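Extracellular ligand-binding receptor (Rhodopseudomonas palustris, PDB 3SG0) probably serves as a periplasmic solute-binding protein of the leucine-binding family that captures aromatic acids such as benzoylformate for transport. Local coordinates at residues D144-A149 with E173-V178; I165-A170 with E194-S199; L190-V195 with L208-T213; V218-A223 with G241-T246. All blocks are in the same frame, centred on the assembly; numbering follows the deposited sequence.

Interaction 1 of 4, residues D144-A149 with E173-V178; sequences DIMAEA and EGYYKV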
loop_
_atom_site.group_PDB
_atom_site.type_symbol
_atom_site.label_atom_id
_atom_site.label_comp_id
_atom_site.label_asym_id
_atom_site.label_seq_id
_atom_site.Cartn_x
_atom_site.Cartn_y
_atom_site.Cartn_z
ATOM N N ASP A 144 6.940 -7.524 4.251
ATOM C CA ASP A 144 7.582 -8.765 4.669
ATOM C C ASP A 144 6.575 -9.903 4.853
ATOM O O ASP A 144 6.887 -11.062 4.562
ATOM C CB ASP A 144 8.523 -8.586 5.880
ATOM C CG ASP A 144 7.846 -8.012 7.113
ATOM O OD1 ASP A 144 6.781 -7.386 7.017
ATOM O OD2 ASP A 144 8.420 -8.174 8.216
ATOM N N ILE A 145 5.367 -9.574 5.307
ATOM C CA ILE A 145 4.301 -10.563 5.430
ATOM C C ILE A 145 3.958 -11.136 4.060
ATOM O O ILE A 145 3.827 -12.348 3.880
ATOM C CB ILE A 145 3.034 -9.932 6.046
ATOM C CG1 ILE A 145 3.315 -9.429 7.464
ATOM C CG2 ILE A 145 1.873 -10.919 6.038
ATOM C CD1 ILE A 145 2.220 -8.528 8.020
HETATM N N MSE A 146 3.812 -10.248 3.086
HETATM C CA MSE A 146 3.469 -10.663 1.738
HETATM C C MSE A 146 4.602 -11.444 1.083
HETATM O O MSE A 146 4.362 -12.441 0.398
HETATM C CB MSE A 146 3.090 -9.449 0.888
HETATM C CG MSE A 146 1.874 -8.696 1.427
HETATM SE SE MSE A 146 0.250 -9.798 1.408
HETATM C CE MSE A 146 -0.919 -8.752 2.532
ATOM N N ALA A 147 5.837 -10.993 1.291
ATOM C CA ALA A 147 7.001 -11.662 0.719
ATOM C C ALA A 147 7.136 -13.079 1.274
ATOM O O ALA A 147 7.466 -14.014 0.540
ATOM C CB ALA A 147 8.254 -10.859 0.989
ATOM N N GLU A 148 6.882 -13.254 2.564
ATOM C CA GLU A 148 6.935 -14.589 3.147
ATOM C C GLU A 148 5.870 -15.487 2.529
ATOM O O GLU A 148 6.144 -16.644 2.198
ATOM C CB GLU A 148 6.774 -14.533 4.667
ATOM C CG GLU A 148 7.943 -13.890 5.400
ATOM C CD GLU A 148 9.206 -14.737 5.387
ATOM O OE1 GLU A 148 9.157 -15.886 4.903
ATOM O OE2 GLU A 148 10.252 -14.250 5.867
ATOM N N ALA A 149 4.665 -14.958 2.355
ATOM C CA ALA A 149 3.568 -15.750 1.805
ATOM C C ALA A 149 3.801 -16.150 0.344
ATOM O O ALA A 149 3.561 -17.293 -0.050
ATOM C CB ALA A 149 2.249 -15.004 1.952
ATOM N N GLU A 173 13.512 -3.322 -2.554
ATOM C CA GLU A 173 14.517 -4.004 -1.744
ATOM C C GLU A 173 13.927 -4.734 -0.538
ATOM O O GLU A 173 14.504 -5.710 -0.063
ATOM C CB GLU A 173 15.630 -3.040 -1.325
ATOM C CG GLU A 173 16.530 -2.639 -2.488
ATOM C CD GLU A 173 17.262 -3.832 -3.087
ATOM O OE1 GLU A 173 18.166 -4.375 -2.419
ATOM O OE2 GLU A 173 16.929 -4.240 -4.215
ATOM N N GLY A 174 12.777 -4.285 -0.053
ATOM C CA GLY A 174 12.103 -5.007 1.010
ATOM C C GLY A 174 11.668 -6.395 0.569
ATOM O O GLY A 174 11.697 -7.341 1.363
ATOM N N TYR A 175 11.263 -6.534 -0.693
ATOM C CA TYR A 175 10.956 -7.846 -1.250
ATOM C C TYR A 175 12.215 -8.671 -1.442
ATOM O O TYR A 175 12.281 -9.829 -1.020
ATOM C CB TYR A 175 10.140 -7.739 -2.560
ATOM C CG TYR A 175 8.692 -7.546 -2.235
ATOM C CD1 TYR A 175 7.873 -8.634 -1.968
ATOM C CD2 TYR A 175 8.157 -6.274 -2.105
ATOM C CE1 TYR A 175 6.547 -8.459 -1.598
ATOM C CE2 TYR A 175 6.831 -6.091 -1.746
ATOM C CZ TYR A 175 6.034 -7.187 -1.491
ATOM O OH TYR A 175 4.726 -7.013 -1.091
ATOM N N TYR A 176 13.224 -8.085 -2.071
ATOM C CA TYR A 176 14.435 -8.841 -2.330
ATOM C C TYR A 176 15.039 -9.388 -1.040
ATOM O O TYR A 176 15.419 -10.565 -0.960
ATOM C CB TYR A 176 15.481 -8.005 -3.057
ATOM C CG TYR A 176 16.710 -8.826 -3.343
ATOM C CD1 TYR A 176 16.734 -9.704 -4.414
ATOM C CD2 TYR A 176 17.816 -8.781 -2.503
ATOM C CE1 TYR A 176 17.843 -10.487 -4.672
ATOM C CE2 TYR A 176 18.933 -9.561 -2.755
ATOM C CZ TYR A 176 18.932 -10.411 -3.837
ATOM O OH TYR A 176 20.040 -11.190 -4.092
ATOM N N LYS A 177 15.148 -8.547 -0.022
ATOM C CA LYS A 177 15.838 -8.986 1.184
ATOM C C LYS A 177 15.119 -10.142 1.873
ATOM O O LYS A 177 15.764 -11.082 2.357
ATOM C CB LYS A 177 16.105 -7.818 2.136
ATOM C CG LYS A 177 14.954 -7.393 3.020
ATOM C CD LYS A 177 15.462 -6.407 4.069
ATOM C CE LYS A 177 14.337 -5.824 4.906
ATOM N NZ LYS A 177 14.819 -4.702 5.769
ATOM N N VAL A 178 13.793 -10.095 1.914
ATOM C CA VAL A 178 13.036 -11.163 2.561
ATOM C C VAL A 178 13.064 -12.451 1.746
ATOM O O VAL A 178 13.263 -13.540 2.299
ATOM C CB VAL A 178 11.593 -10.720 2.873
ATOM C CG1 VAL A 178 10.767 -11.886 3.405
ATOM C CG2 VAL A 178 11.622 -9.582 3.872
HETATM O O HOH W 1 12.910 -14.085 5.060
#

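Interaction 2 of 4, residues I165-A170 with E194-S199; sequences IGFSDA and EVYARS. With 173 (benzoyl-formic acid), chain B.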
loop_
_atom_site.group_PDB
_atom_site.type_symbol
_atom_site.label_atom_id
_atom_site.label_comp_id
_atom_site.label_asym_id
_atom_site.label_seq_id
_atom_site.Cartn_x
_atom_site.Cartn_y
_atom_site.Cartn_z
ATOM N N ILE A 165 13.675 -9.115 -10.563
ATOM C CA ILE A 165 13.868 -7.706 -10.894
ATOM C C ILE A 165 12.925 -6.896 -10.019
ATOM O O ILE A 165 11.783 -7.293 -9.790
ATOM C CB ILE A 165 13.621 -7.404 -12.393
ATOM C CG1 ILE A 165 13.875 -5.924 -12.691
ATOM C CG2 ILE A 165 12.225 -7.837 -12.840
ATOM C CD1 ILE A 165 13.845 -5.583 -14.175
ATOM N N GLY A 166 13.397 -5.768 -9.509
ATOM C CA GLY A 166 12.542 -4.939 -8.679
ATOM C C GLY A 166 13.002 -3.498 -8.702
ATOM O O GLY A 166 14.072 -3.181 -9.234
ATOM N N PHE A 167 12.201 -2.615 -8.126
ATOM C CA PHE A 167 12.583 -1.216 -8.064
ATOM C C PHE A 167 13.854 -1.054 -7.233
ATOM O O PHE A 167 14.040 -1.717 -6.202
ATOM C CB PHE A 167 11.501 -0.381 -7.387
ATOM C CG PHE A 167 10.264 -0.128 -8.220
ATOM C CD1 PHE A 167 10.286 -0.085 -9.613
ATOM C CD2 PHE A 167 9.067 0.124 -7.570
ATOM C CE1 PHE A 167 9.117 0.192 -10.327
ATOM C CE2 PHE A 167 7.914 0.402 -8.265
ATOM C CZ PHE A 167 7.929 0.447 -9.644
ATOM N N SER A 168 14.695 -0.116 -7.653
ATOM C CA SER A 168 15.888 0.264 -6.903
ATOM C C SER A 168 15.526 1.260 -5.798
ATOM O O SER A 168 16.025 2.391 -5.768
ATOM C CB SER A 168 16.934 0.858 -7.846
ATOM O OG SER A 168 16.332 1.807 -8.705
ATOM N N ASP A 169 14.636 0.847 -4.903
ATOM C CA ASP A 169 14.256 1.675 -3.767
ATOM C C ASP A 169 13.842 0.776 -2.614
ATOM O O ASP A 169 13.917 -0.454 -2.720
ATOM C CB ASP A 169 13.160 2.689 -4.137
ATOM C CG ASP A 169 11.834 2.043 -4.522
ATOM O OD1 ASP A 169 11.532 0.915 -4.082
ATOM O OD2 ASP A 169 11.072 2.699 -5.268
ATOM N N ALA A 170 13.414 1.376 -1.510
ATOM C CA ALA A 170 13.141 0.597 -0.308
ATOM C C ALA A 170 11.946 -0.345 -0.468
ATOM O O ALA A 170 11.861 -1.360 0.219
ATOM C CB ALA A 170 12.948 1.507 0.892
ATOM N N GLU A 194 18.331 -7.972 -10.182
ATOM C CA GLU A 194 18.250 -6.856 -11.119
ATOM C C GLU A 194 17.322 -5.799 -10.558
ATOM O O GLU A 194 16.351 -6.115 -9.853
ATOM C CB GLU A 194 17.752 -7.323 -12.485
ATOM C CG GLU A 194 18.717 -8.261 -13.198
ATOM C CD GLU A 194 20.072 -7.628 -13.443
ATOM O OE1 GLU A 194 20.127 -6.526 -14.018
ATOM O OE2 GLU A 194 21.092 -8.235 -13.055
ATOM N N VAL A 195 17.610 -4.545 -10.884
ATOM C CA VAL A 195 16.787 -3.440 -10.425
ATOM C C VAL A 195 16.522 -2.446 -11.554
ATOM O O VAL A 195 17.240 -2.416 -12.557
ATOM C CB VAL A 195 17.425 -2.707 -9.213
ATOM C CG1 VAL A 195 17.573 -3.653 -8.021
ATOM C CG2 VAL A 195 18.757 -2.075 -9.586
ATOM N N TYR A 196 15.482 -1.639 -11.379
ATOM C CA TYR A 196 15.194 -0.545 -12.288
ATOM C C TYR A 196 14.526 0.576 -11.532
ATOM O O TYR A 196 13.979 0.364 -10.443
ATOM C CB TYR A 196 14.355 -0.992 -13.488
ATOM C CG TYR A 196 12.880 -1.292 -13.278
ATOM C CD1 TYR A 196 11.906 -0.540 -13.934
ATOM C CD2 TYR A 196 12.465 -2.378 -12.515
ATOM C CE1 TYR A 196 10.557 -0.832 -13.807
ATOM C CE2 TYR A 196 11.116 -2.678 -12.379
ATOM C CZ TYR A 196 10.170 -1.906 -13.032
ATOM O OH TYR A 196 8.829 -2.228 -12.903
ATOM N N ALA A 197 14.592 1.777 -12.101
ATOM C CA ALA A 197 13.945 2.937 -11.516
ATOM C C ALA A 197 12.532 3.070 -12.070
ATOM O O ALA A 197 12.256 2.667 -13.197
ATOM C CB ALA A 197 14.752 4.187 -11.777
ATOM N N ARG A 198 11.630 3.623 -11.266
ATOM C CA ARG A 198 10.204 3.566 -11.595
ATOM C C ARG A 198 9.848 4.141 -12.963
ATOM O O ARG A 198 8.951 3.622 -13.636
ATOM C CB ARG A 198 9.347 4.216 -10.498
ATOM C CG ARG A 198 9.549 3.619 -9.117
ATOM C CD ARG A 198 8.341 3.857 -8.191
ATOM N NE ARG A 198 8.627 3.340 -6.856
ATOM C CZ ARG A 198 7.733 2.875 -5.990
ATOM N NH1 ARG A 198 6.434 2.853 -6.275
ATOM N NH2 ARG A 198 8.160 2.418 -4.822
ATOM N N SER A 199 10.535 5.203 -13.386
ATOM C CA SER A 199 10.201 5.833 -14.663
ATOM C C SER A 199 11.006 5.333 -15.860
ATOM O O SER A 199 10.852 5.856 -16.961
ATOM C CB SER A 199 10.310 7.358 -14.580
ATOM O OG SER A 199 9.325 7.881 -13.712
HETATM O O1B 173 B . 5.096 1.416 -1.041
HETATM C C1 173 B . 5.274 1.625 -2.211
HETATM O O1A 173 B . 6.384 2.302 -2.704
HETATM C C2 173 B . 4.411 0.952 -3.244
HETATM O O2 173 B . 4.740 0.938 -4.393
HETATM C C1G 173 B . 3.114 0.371 -2.777
HETATM C C2D 173 B . 2.230 1.186 -1.839
HETATM C C2E 173 B . 0.926 0.604 -1.334
HETATM C C3 173 B . 0.525 -0.806 -1.765
HETATM C C1E 173 B . 1.441 -1.608 -2.709
HETATM C C1D 173 B . 2.739 -1.028 -3.230
#

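Interaction 3 of 4, residues L190-V195 with L208-T213; sequences LTTHEV and LKIIAT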
loop_
_atom_site.group_PDB
_atom_site.type_symbol
_atom_site.label_atom_id
_atom_site.label_comp_id
_atom_site.label_asym_id
_atom_site.label_seq_id
_atom_site.Cartn_x
_atom_site.Cartn_y
_atom_site.Cartn_z
ATOM N N LEU A 190 17.543 -17.550 -5.737
ATOM C CA LEU A 190 17.348 -16.347 -6.536
ATOM C C LEU A 190 18.533 -16.212 -7.479
ATOM O O LEU A 190 19.672 -16.086 -7.029
ATOM C CB LEU A 190 17.269 -15.111 -5.645
ATOM C CG LEU A 190 16.004 -14.925 -4.809
ATOM C CD1 LEU A 190 16.058 -13.599 -4.068
ATOM C CD2 LEU A 190 14.769 -14.988 -5.689
ATOM N N THR A 191 18.268 -16.236 -8.781
ATOM C CA THR A 191 19.341 -16.270 -9.774
ATOM C C THR A 191 19.903 -14.894 -10.122
ATOM O O THR A 191 20.995 -14.798 -10.697
ATOM C CB THR A 191 18.883 -16.924 -11.087
ATOM O OG1 THR A 191 17.924 -16.077 -11.733
ATOM C CG2 THR A 191 18.275 -18.285 -10.826
ATOM N N THR A 192 19.156 -13.839 -9.806
ATOM C CA THR A 192 19.599 -12.477 -10.098
ATOM C C THR A 192 19.142 -11.524 -9.016
ATOM O O THR A 192 18.301 -11.863 -8.183
ATOM C CB THR A 192 19.041 -11.925 -11.436
ATOM O OG1 THR A 192 17.609 -11.839 -11.374
ATOM C CG2 THR A 192 19.460 -12.777 -12.619
ATOM N N HIS A 193 19.696 -10.318 -9.061
ATOM C CA HIS A 193 19.210 -9.197 -8.277
ATOM C C HIS A 193 19.217 -7.973 -9.190
ATOM O O HIS A 193 20.024 -7.057 -9.017
ATOM C CB HIS A 193 20.096 -8.968 -7.050
ATOM C CG HIS A 193 19.620 -7.866 -6.152
ATOM N ND1 HIS A 193 20.341 -7.437 -5.059
ATOM C CD2 HIS A 193 18.493 -7.113 -6.175
ATOM C CE1 HIS A 193 19.685 -6.463 -4.452
ATOM N NE2 HIS A 193 18.564 -6.243 -5.115
ATOM N N GLU A 194 18.331 -7.972 -10.182
ATOM C CA GLU A 194 18.250 -6.856 -11.119
ATOM C C GLU A 194 17.322 -5.799 -10.558
ATOM O O GLU A 194 16.351 -6.115 -9.853
ATOM C CB GLU A 194 17.752 -7.323 -12.485
ATOM C CG GLU A 194 18.717 -8.261 -13.198
ATOM C CD GLU A 194 20.072 -7.628 -13.443
ATOM O OE1 GLU A 194 20.127 -6.526 -14.018
ATOM O OE2 GLU A 194 21.092 -8.235 -13.055
ATOM N N VAL A 195 17.610 -4.545 -10.884
ATOM C CA VAL A 195 16.787 -3.440 -10.425
ATOM C C VAL A 195 16.522 -2.446 -11.554
ATOM O O VAL A 195 17.240 -2.416 -12.557
ATOM C CB VAL A 195 17.425 -2.707 -9.213
ATOM C CG1 VAL A 195 17.573 -3.653 -8.021
ATOM C CG2 VAL A 195 18.757 -2.075 -9.586
ATOM N N LEU A 208 17.338 -9.538 -20.206
ATOM C CA LEU A 208 18.247 -10.462 -20.882
ATOM C C LEU A 208 19.098 -11.240 -19.875
ATOM O O LEU A 208 19.300 -12.448 -20.024
ATOM C CB LEU A 208 19.125 -9.729 -21.898
ATOM C CG LEU A 208 18.391 -9.248 -23.150
ATOM C CD1 LEU A 208 19.295 -8.366 -24.005
ATOM C CD2 LEU A 208 17.864 -10.424 -23.957
ATOM N N LYS A 209 19.592 -10.558 -18.846
ATOM C CA LYS A 209 20.380 -11.224 -17.811
ATOM C C LYS A 209 19.561 -12.286 -17.083
ATOM O O LYS A 209 20.040 -13.397 -16.831
ATOM C CB LYS A 209 20.951 -10.213 -16.817
ATOM C CG LYS A 209 22.095 -9.393 -17.377
ATOM C CD LYS A 209 22.634 -8.406 -16.355
ATOM C CE LYS A 209 23.775 -7.587 -16.942
ATOM N NZ LYS A 209 24.339 -6.619 -15.961
ATOM N N ILE A 210 18.324 -11.947 -16.738
ATOM C CA ILE A 210 17.448 -12.904 -16.085
ATOM C C ILE A 210 17.217 -14.121 -16.969
ATOM O O ILE A 210 17.359 -15.260 -16.523
ATOM C CB ILE A 210 16.110 -12.249 -15.706
ATOM C CG1 ILE A 210 16.340 -11.234 -14.584
ATOM C CG2 ILE A 210 15.099 -13.302 -15.274
ATOM C CD1 ILE A 210 15.172 -10.303 -14.327
ATOM N N ILE A 211 16.863 -13.882 -18.223
ATOM C CA ILE A 211 16.599 -14.976 -19.144
ATOM C C ILE A 211 17.818 -15.886 -19.311
ATOM O O ILE A 211 17.678 -17.108 -19.383
ATOM C CB ILE A 211 16.080 -14.444 -20.489
ATOM C CG1 ILE A 211 14.632 -13.976 -20.319
ATOM C CG2 ILE A 211 16.183 -15.515 -21.575
ATOM C CD1 ILE A 211 14.066 -13.219 -21.502
ATOM N N ALA A 212 19.011 -15.299 -19.322
ATOM C CA ALA A 212 20.238 -16.081 -19.485
ATOM C C ALA A 212 20.493 -17.051 -18.326
ATOM O O ALA A 212 21.217 -18.041 -18.494
ATOM C CB ALA A 212 21.439 -15.159 -19.692
ATOM N N THR A 213 19.908 -16.782 -17.157
ATOM C CA THR A 213 20.046 -17.699 -16.023
ATOM C C THR A 213 19.099 -18.897 -16.120
ATOM O O THR A 213 19.151 -19.800 -15.287
ATOM C CB THR A 213 19.844 -17.008 -14.643
ATOM O OG1 THR A 213 18.472 -16.619 -14.469
ATOM C CG2 THR A 213 20.755 -15.802 -14.494
HETATM O O HOH W 2 21.944 -5.116 -15.551
HETATM O O HOH W 3 23.521 -6.996 -12.906
#

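Interaction 4 of 4, residues V218-A223 with G241-T246; sequences VFIASA and GAIYQT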
loop_
_atom_site.group_PDB
_atom_site.type_symbol
_atom_site.label_atom_id
_atom_site.label_comp_id
_atom_site.label_asym_id
_atom_site.label_seq_id
_atom_site.Cartn_x
_atom_site.Cartn_y
_atom_site.Cartn_z
ATOM N N VAL A 218 10.058 -16.042 -12.516
ATOM C CA VAL A 218 10.647 -14.742 -12.238
ATOM C C VAL A 218 9.748 -13.966 -11.284
ATOM O O VAL A 218 8.524 -13.941 -11.452
ATOM C CB VAL A 218 10.877 -13.926 -13.524
ATOM C CG1 VAL A 218 11.446 -12.551 -13.188
ATOM C CG2 VAL A 218 11.823 -14.664 -14.453
ATOM N N PHE A 219 10.373 -13.354 -10.281
ATOM C CA PHE A 219 9.697 -12.459 -9.357
ATOM C C PHE A 219 9.965 -11.011 -9.737
ATOM O O PHE A 219 11.116 -10.622 -9.973
ATOM C CB PHE A 219 10.191 -12.691 -7.932
ATOM C CG PHE A 219 9.321 -12.036 -6.910
ATOM C CD1 PHE A 219 8.243 -12.723 -6.384
ATOM C CD2 PHE A 219 9.520 -10.713 -6.527
ATOM C CE1 PHE A 219 7.399 -12.128 -5.472
ATOM C CE2 PHE A 219 8.669 -10.110 -5.608
ATOM C CZ PHE A 219 7.611 -10.826 -5.083
ATOM N N ILE A 220 8.900 -10.213 -9.777
ATOM C CA ILE A 220 8.995 -8.786 -10.055
ATOM C C ILE A 220 8.473 -8.016 -8.842
ATOM O O ILE A 220 7.338 -8.248 -8.409
ATOM C CB ILE A 220 8.151 -8.415 -11.297
ATOM C CG1 ILE A 220 8.640 -9.201 -12.521
ATOM C CG2 ILE A 220 8.186 -6.900 -11.537
ATOM C CD1 ILE A 220 7.737 -9.077 -13.731
ATOM N N ALA A 221 9.291 -7.112 -8.299
ATOM C CA ALA A 221 8.882 -6.271 -7.176
ATOM C C ALA A 221 8.707 -4.836 -7.663
ATOM O O ALA A 221 9.667 -4.066 -7.757
ATOM C CB ALA A 221 9.894 -6.338 -6.042
ATOM N N SER A 222 7.467 -4.485 -7.972
ATOM C CA SER A 222 7.143 -3.225 -8.621
ATOM C C SER A 222 5.746 -2.776 -8.197
ATOM O O SER A 222 5.081 -3.449 -7.404
ATOM C CB SER A 222 7.235 -3.421 -10.138
ATOM O OG SER A 222 7.012 -2.215 -10.841
ATOM N N ALA A 223 5.298 -1.636 -8.706
ATOM C CA ALA A 223 3.992 -1.113 -8.326
ATOM C C ALA A 223 3.485 -0.156 -9.385
ATOM O O ALA A 223 4.277 0.537 -10.047
ATOM C CB ALA A 223 4.054 -0.413 -6.990
ATOM N N GLY A 241 7.839 -19.192 -18.387
ATOM C CA GLY A 241 7.590 -19.660 -17.035
ATOM C C GLY A 241 6.680 -18.761 -16.215
ATOM O O GLY A 241 6.199 -17.731 -16.685
ATOM N N ALA A 242 6.440 -19.160 -14.976
ATOM C CA ALA A 242 5.581 -18.393 -14.083
ATOM C C ALA A 242 6.204 -17.049 -13.734
ATOM O O ALA A 242 7.413 -16.951 -13.510
ATOM C CB ALA A 242 5.307 -19.181 -12.818
ATOM N N ILE A 243 5.368 -16.014 -13.687
ATOM C CA ILE A 243 5.805 -14.705 -13.230
ATOM C C ILE A 243 4.975 -14.300 -12.017
ATOM O O ILE A 243 3.745 -14.424 -12.006
ATOM C CB ILE A 243 5.704 -13.659 -14.352
ATOM C CG1 ILE A 243 6.672 -14.008 -15.489
ATOM C CG2 ILE A 243 6.008 -12.270 -13.808
ATOM C CD1 ILE A 243 6.537 -13.107 -16.705
ATOM N N TYR A 244 5.675 -13.854 -10.984
ATOM C CA TYR A 244 5.058 -13.424 -9.738
ATOM C C TYR A 244 5.267 -11.931 -9.573
ATOM O O TYR A 244 6.321 -11.402 -9.939
ATOM C CB TYR A 244 5.675 -14.195 -8.575
ATOM C CG TYR A 244 5.408 -15.662 -8.735
ATOM C CD1 TYR A 244 4.168 -16.185 -8.417
ATOM C CD2 TYR A 244 6.362 -16.514 -9.273
ATOM C CE1 TYR A 244 3.891 -17.524 -8.592
ATOM C CE2 TYR A 244 6.094 -17.861 -9.449
ATOM C CZ TYR A 244 4.858 -18.352 -9.114
ATOM O OH TYR A 244 4.584 -19.687 -9.292
ATOM N N GLN A 245 4.250 -11.247 -9.056
ATOM C CA GLN A 245 4.339 -9.820 -8.798
ATOM C C GLN A 245 4.007 -9.587 -7.326
ATOM O O GLN A 245 4.103 -10.513 -6.512
ATOM C CB GLN A 245 3.424 -9.034 -9.746
ATOM C CG GLN A 245 3.866 -9.083 -11.214
ATOM C CD GLN A 245 4.448 -7.767 -11.727
ATOM O OE1 GLN A 245 4.846 -6.892 -10.958
ATOM N NE2 GLN A 245 4.487 -7.620 -13.045
ATOM N N THR A 246 3.649 -8.352 -6.996
ATOM C CA THR A 246 3.333 -7.932 -5.634
ATOM C C THR A 246 2.011 -7.181 -5.632
ATOM O O THR A 246 1.465 -6.854 -6.689
ATOM C CB THR A 246 4.384 -6.967 -5.067
ATOM O OG1 THR A 246 4.311 -5.717 -5.772
ATOM C CG2 THR A 246 5.786 -7.550 -5.154
HETATM O O HOH W 4 5.355 -6.422 -8.345
#

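Interaction 1 of 4, residues D144-A149 with E173-V178
Helices 143-156 and 170-186 pack where Ala-147 faces Tyr-175 and Val-178, their local axes 9.1 Å apart and crossing at -46°. Ala-147 is the small residue at the centre. Its CB lies 3.6 Å from CG1 of Val-178 and 3.7 Å from CD1 of Tyr-175, so one methyl fills the angle between an aliphatic branch and an aromatic ring. Val-178 spreads its two methyls along helix 143-156. CG1 is anti to the backbone N (chi1 174°) and goes to Ala-147 and Glu-148, while CG2 meets CB of Asp-144 at 3.8 Å. The ring of Tyr-175 runs alongside Met-146, a selenomethionine, and both side chains point the same way. The Tyr-175 OH reaches CB of Met-146 at 3.5 Å, and its hydroxyl is hydrogen-bonded to Asp-143, just before the segment. In one of the two conformers modelled for Glu-148, the chain bends at chi2 (-70°) and crosses Val-178 at about a right angle. Its OE2 then accepts a hydrogen bond from a water 2.8 Å away. The same water donates to the backbone O of Val-178, also at 2.8 Å. The direct contact between the two helices is therefore mainly apolar, a close fit of alanine, valine and tyrosine. The polar link at Glu-148 goes through water, in one conformer at least, and the tyrosine hydroxyl is satisfied by Asp-143.

Interaction 2 of 4, residues I165-A170 with E194-S199
OD2 of Asp-169 is gripped by two nitrogens of Arg-198, NE and NH2, each at 3.0 Å. The arginine comes side-on and gives both N-H groups to this one oxygen in a salt bridge. OD2 lies near the guanidinium plane, but the carboxylate is turned 42° from that plane. The NE bond runs nearly along the C-O axis; NH2 comes from the syn side. OD1 of Asp-169 instead caps the start of helix 170-186 at Gly-172. The other edge of the guanidinium serves the ligand. NH2 donates to O1A of benzoyl-formic acid at 2.8 Å, and NH1 to its keto oxygen O2 at 3.2 Å. Phe-167 lies beneath the arginine. CG of Arg-198 sits over the ring centre, 3.5 Å from the centroid, in a CH-pi contact, and the guanidinium spreads over the rim with its plane 28° from the ring. The arginine chain is extended from CG to NE (chi2 -157°), which carries it across this ring to the ligand. Tyr-196 meets Phe-167 obliquely, and its OH is held by Ser-222. Behind them the strands pair in parallel. Gly-166 N donates to Glu-194 O, Tyr-196 N to Gly-166 O, and Ser-168 N to Tyr-196 O at 2.9 Å. Asp-169 and Phe-167 thus act as a second shell that positions Arg-198. Thr-99 OG1 and Ala-121 N also hydrogen-bond the ligand. The arrangement is that of a beta-alpha-beta unit in a periplasmic binding protein, with the binding site at the C-terminal ends of parallel strands.

Interaction 3 of 4, residues L190-V195 with L208-T213
Thr-191 and Thr-213 join through their hydroxyls, where the edge strand 189-196 of a parallel sheet meets the following helix 204-212 in this alpha/beta domain. The threonine end is the tight part. OG1 of Thr-191 donates to OG1 of Thr-213 at 2.8 Å. OG1 of Thr-213 in turn donates to the backbone O of Ile-210 at 2.7 Å, in the carbonyl plane and on a lone pair. Its chi1 of 69° sets OG1 between the backbone N and carbonyl carbon, within reach of that turn of helix. A valine in place of Thr-213 would probably leave the Thr-191 hydroxyl without its acceptor and Ile-210 O without one of its two donors. Beside this relay, CG2 of Thr-192 touches CG2 of Thr-213, and OG1 of Thr-192 packs against CG1 of Ile-210 at 3.5 Å while bonding to Tyr-164 O. The Glu-194 side is looser and wet. Its side chain crosses the extended Lys-209 chain, OE2 3.6 Å from Lys-209 CD, but OE1 and NZ stay 4.6 Å apart. Two waters fill this step: both accept a hydrogen bond from Lys-209 NZ, and one donates to Glu-194 OE1, the other to OE2 at 2.7 Å.

Interaction 4 of 4, residues V218-A223 with G241-T246
Ala-242 opens the pairing with strand 217-221 by accepting from Val-218 N at its backbone O, 3.0 Å away. Ile-243 follows on the same sheet face as Val-218. Its CG2 branch, anti to the backbone N, meets CD1 of Ile-220 at 3.6 Å. Tyr-244 uses both its backbone N and its backbone O. Its N donates to Val-218 O at 2.9 Å, nearly straight at 170°, and its O accepts from Ile-220 N at 2.8 Å. The Tyr-244 side chain turns to the opposite face, where CB touches CD1 of Phe-219 and the ring packs on helix 143-156. These parallel bonds belong to a beta-alpha-beta unit in which helix 228-236 connects strand 217-221 to strand 242-244. The Phe-219 ring extends along the second strand, past CB of Tyr-244 and O of Gln-245 to CG2 of Thr-246, which lies 3.8 Å from CZ. An alanine in place of Phe-219 would probably open a gap beside CB of Tyr-244 and leave the Thr-246 methyl with the ring of Tyr-175 but without that of the phenylalanine. Gln-245 bends at chi2 (-108°), bringing its amide over Ile-220. OE1 lies 3.4 Å from Ile-220 CG2, and NE2 is held by Gln-231 and Ala-227. Thr-246 sends its methyl towards Phe-219 and bonds through OG1 to Tyr-171 and Gly-248. A water sits between Ser-222 and Gln-245, where the regular pairing ends. It accepts from Ser-222 N at 2.9 Å and lies 2.7 Å from both Ile-220 O and Gln-245 OE1.

From the N terminus, interaction 1 begins on helix 143-156. The chain passes through strand 161-167 before helix 170-186 closes that loop. Interaction 2 crosses it: 165-170 lies inside the loop, while 194-199 comes after it. Interaction 3 starts on 190-195, sharing Glu-194 and Val-195 with interaction 2, and closes at helix 204-212. Interaction 4 follows in series, closing the loop from strand 217-221 to strand 242-244. Interactions 2 and 4 join neighbouring strand pairs of one parallel sheet, linked by Ile-165 O to Ala-221 N. Interaction 1 packs two helices beside it, where Tyr-175 touches Phe-219. Interaction 3 ties helix 204-212 to the sheet, with Ile-210 against Val-218.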